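Local coordinates for protein cadherin-related family member 2 (Mus musculus, PDB 5CYX) that probably forms calcium-dependent heterophilic adhesion complexes with CDHR5 between neighbouring microvilli of the epithelial brush border, controlling how they pack, at residues Arg221-Phe226 against Glu245-Asp250. Residues are numbered along the deposited sequence; the frame is centred on the assembly and turned at random.
With CA (calcium ion), chain F; CA (calcium ion), chain E.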
# COMPACT_ATOMS: atom_id res chain seq x y z
N ARG A 221 15.08 34.18 4.43
CA ARG A 221 16.30 34.55 3.68
C ARG A 221 16.42 36.04 3.45
O ARG A 221 15.49 36.69 2.96
CB ARG A 221 16.29 33.89 2.32
CG ARG A 221 16.64 32.42 2.36
CD ARG A 221 16.34 31.78 1.01
NE ARG A 221 17.34 30.78 0.66
CZ ARG A 221 18.59 31.02 0.24
NH1 ARG A 221 19.39 30.00 -0.03
NH2 ARG A 221 19.06 32.27 0.12
N PHE A 222 17.59 36.58 3.74
CA PHE A 222 17.86 37.98 3.45
C PHE A 222 17.79 38.25 1.95
O PHE A 222 18.09 37.39 1.14
CB PHE A 222 19.22 38.38 4.00
CG PHE A 222 19.23 38.52 5.48
CD1 PHE A 222 18.84 39.72 6.08
CD2 PHE A 222 19.59 37.45 6.30
CE1 PHE A 222 18.83 39.84 7.45
CE2 PHE A 222 19.56 37.57 7.68
CZ PHE A 222 19.18 38.77 8.25
N ILE A 223 17.37 39.45 1.60
CA ILE A 223 17.21 39.87 0.21
C ILE A 223 18.56 40.01 -0.52
O ILE A 223 18.65 39.69 -1.69
CB ILE A 223 16.40 41.21 0.16
CG1 ILE A 223 14.96 40.98 0.64
CG2 ILE A 223 16.40 41.85 -1.22
CD1 ILE A 223 14.27 39.79 -0.01
N ARG A 224 19.59 40.46 0.19
CA ARG A 224 20.90 40.73 -0.42
C ARG A 224 21.98 39.93 0.27
O ARG A 224 21.89 39.65 1.46
CB ARG A 224 21.23 42.21 -0.30
CG ARG A 224 20.15 43.11 -0.87
CD ARG A 224 20.65 44.54 -1.01
NE ARG A 224 19.66 45.36 -1.71
CZ ARG A 224 19.87 46.62 -2.13
NH1 ARG A 224 21.04 47.23 -1.92
NH2 ARG A 224 18.89 47.26 -2.76
N GLU A 225 23.00 39.56 -0.49
CA GLU A 225 24.16 38.88 0.06
C GLU A 225 25.10 39.87 0.76
O GLU A 225 25.85 39.51 1.69
CB GLU A 225 24.90 38.16 -1.05
CG GLU A 225 26.11 37.38 -0.57
CD GLU A 225 26.85 36.69 -1.69
OE1 GLU A 225 28.09 36.64 -1.64
OE2 GLU A 225 26.19 36.20 -2.63
N PHE A 226 25.00 41.14 0.34
CA PHE A 226 25.74 42.21 0.97
C PHE A 226 24.85 43.40 1.36
O PHE A 226 23.91 43.76 0.65
CB PHE A 226 26.84 42.68 0.04
CG PHE A 226 27.84 41.62 -0.29
CD1 PHE A 226 28.62 41.04 0.72
CD2 PHE A 226 28.02 41.19 -1.61
CE1 PHE A 226 29.56 40.06 0.42
CE2 PHE A 226 28.95 40.21 -1.91
CZ PHE A 226 29.73 39.64 -0.90
N GLU A 245 16.34 43.52 5.00
CA GLU A 245 15.13 42.75 4.85
C GLU A 245 15.44 41.27 4.66
O GLU A 245 16.34 40.89 3.90
CB GLU A 245 14.31 43.29 3.69
CG GLU A 245 12.88 42.75 3.67
CD GLU A 245 12.05 43.29 2.51
OE1 GLU A 245 10.88 42.90 2.40
OE2 GLU A 245 12.56 44.10 1.71
N ALA A 246 14.74 40.44 5.41
CA ALA A 246 14.68 39.01 5.21
C ALA A 246 13.24 38.63 5.08
O ALA A 246 12.39 39.24 5.71
CB ALA A 246 15.30 38.30 6.38
N VAL A 247 12.95 37.63 4.26
CA VAL A 247 11.56 37.21 4.05
C VAL A 247 11.43 35.71 4.20
O VAL A 247 12.37 34.95 3.95
CB VAL A 247 11.01 37.65 2.66
CG1 VAL A 247 11.09 39.17 2.51
CG2 VAL A 247 11.77 36.99 1.53
N ASP A 248 10.23 35.30 4.57
CA ASP A 248 9.89 33.91 4.80
C ASP A 248 9.95 33.15 3.47
O ASP A 248 9.32 33.56 2.49
CB ASP A 248 8.50 33.85 5.41
CG ASP A 248 8.03 32.47 5.71
OD1 ASP A 248 8.84 31.53 5.61
OD2 ASP A 248 6.85 32.33 6.08
N SER A 249 10.73 32.05 3.43
CA SER A 249 10.83 31.23 2.23
C SER A 249 9.58 30.42 1.98
O SER A 249 9.37 29.94 0.87
CB SER A 249 12.07 30.32 2.30
OG SER A 249 13.20 31.11 2.46
N ASP A 250 8.72 30.27 3.00
CA ASP A 250 7.44 29.62 2.80
C ASP A 250 6.48 30.66 2.19
O ASP A 250 5.81 31.45 2.90
CB ASP A 250 6.88 29.01 4.11
CG ASP A 250 7.85 28.05 4.79
OD1 ASP A 250 7.99 26.94 4.34
OD2 ASP A 250 8.51 28.42 5.80
CA CA F . 9.20 29.85 7.31
CA CA E . 6.84 25.01 3.69
O HOH W 1 6.75 30.18 7.66
O HOH W 2 7.64 24.33 1.55
O HOH W 3 9.37 28.13 9.17
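F222 lies with one face of its ring on the methyl of A246, a CH-pi contact in which A246 CB stands 4.0 Å from the F222 ring centroid, 15° off the normal. The two strands run antiparallel. R221 and V247 form a hydrogen-bonded pair, R221 N to V247 O at 2.9 Å and V247 N to R221 O at 3.0 Å, and I223 N carries the ladder one step further to E245 O. F222 and A246 make the non-hydrogen-bonded pair between, their CA atoms 3.8 Å apart. V300 and A302 of strand 295-304 also touch the F222 side chain; an alanine in place of F222 would probably leave the A246 methyl without its aromatic lid and open a gap toward that strand.

Strand 220-222, near the start of the third cadherin repeat, is an edge strand of its beta-sandwich, paired with 240-248, just beyond the calcium-binding linker from the second. Past V247, D248 OD1 accepts from D250 N in an Asx turn and binds one calcium, which D250 OD2 shares; D250 OD1 holds the other, together with E116, D214, E215 and D217.

The I223 side chain runs outward from CB, which sits near E245 O; CG1 lies 3.5 Å from E245 O and 3.9 Å from E245 CB, and CD1 ends 4.1 Å from both V247 CG1 and CG2. With CG1 anti to the carbonyl carbon (chi1 -67°), the chain is laid across both partners. Back toward the calcium sites, R221 CD passes 3.5 Å from S249 OG, whose hydrogen bond goes to D219 O.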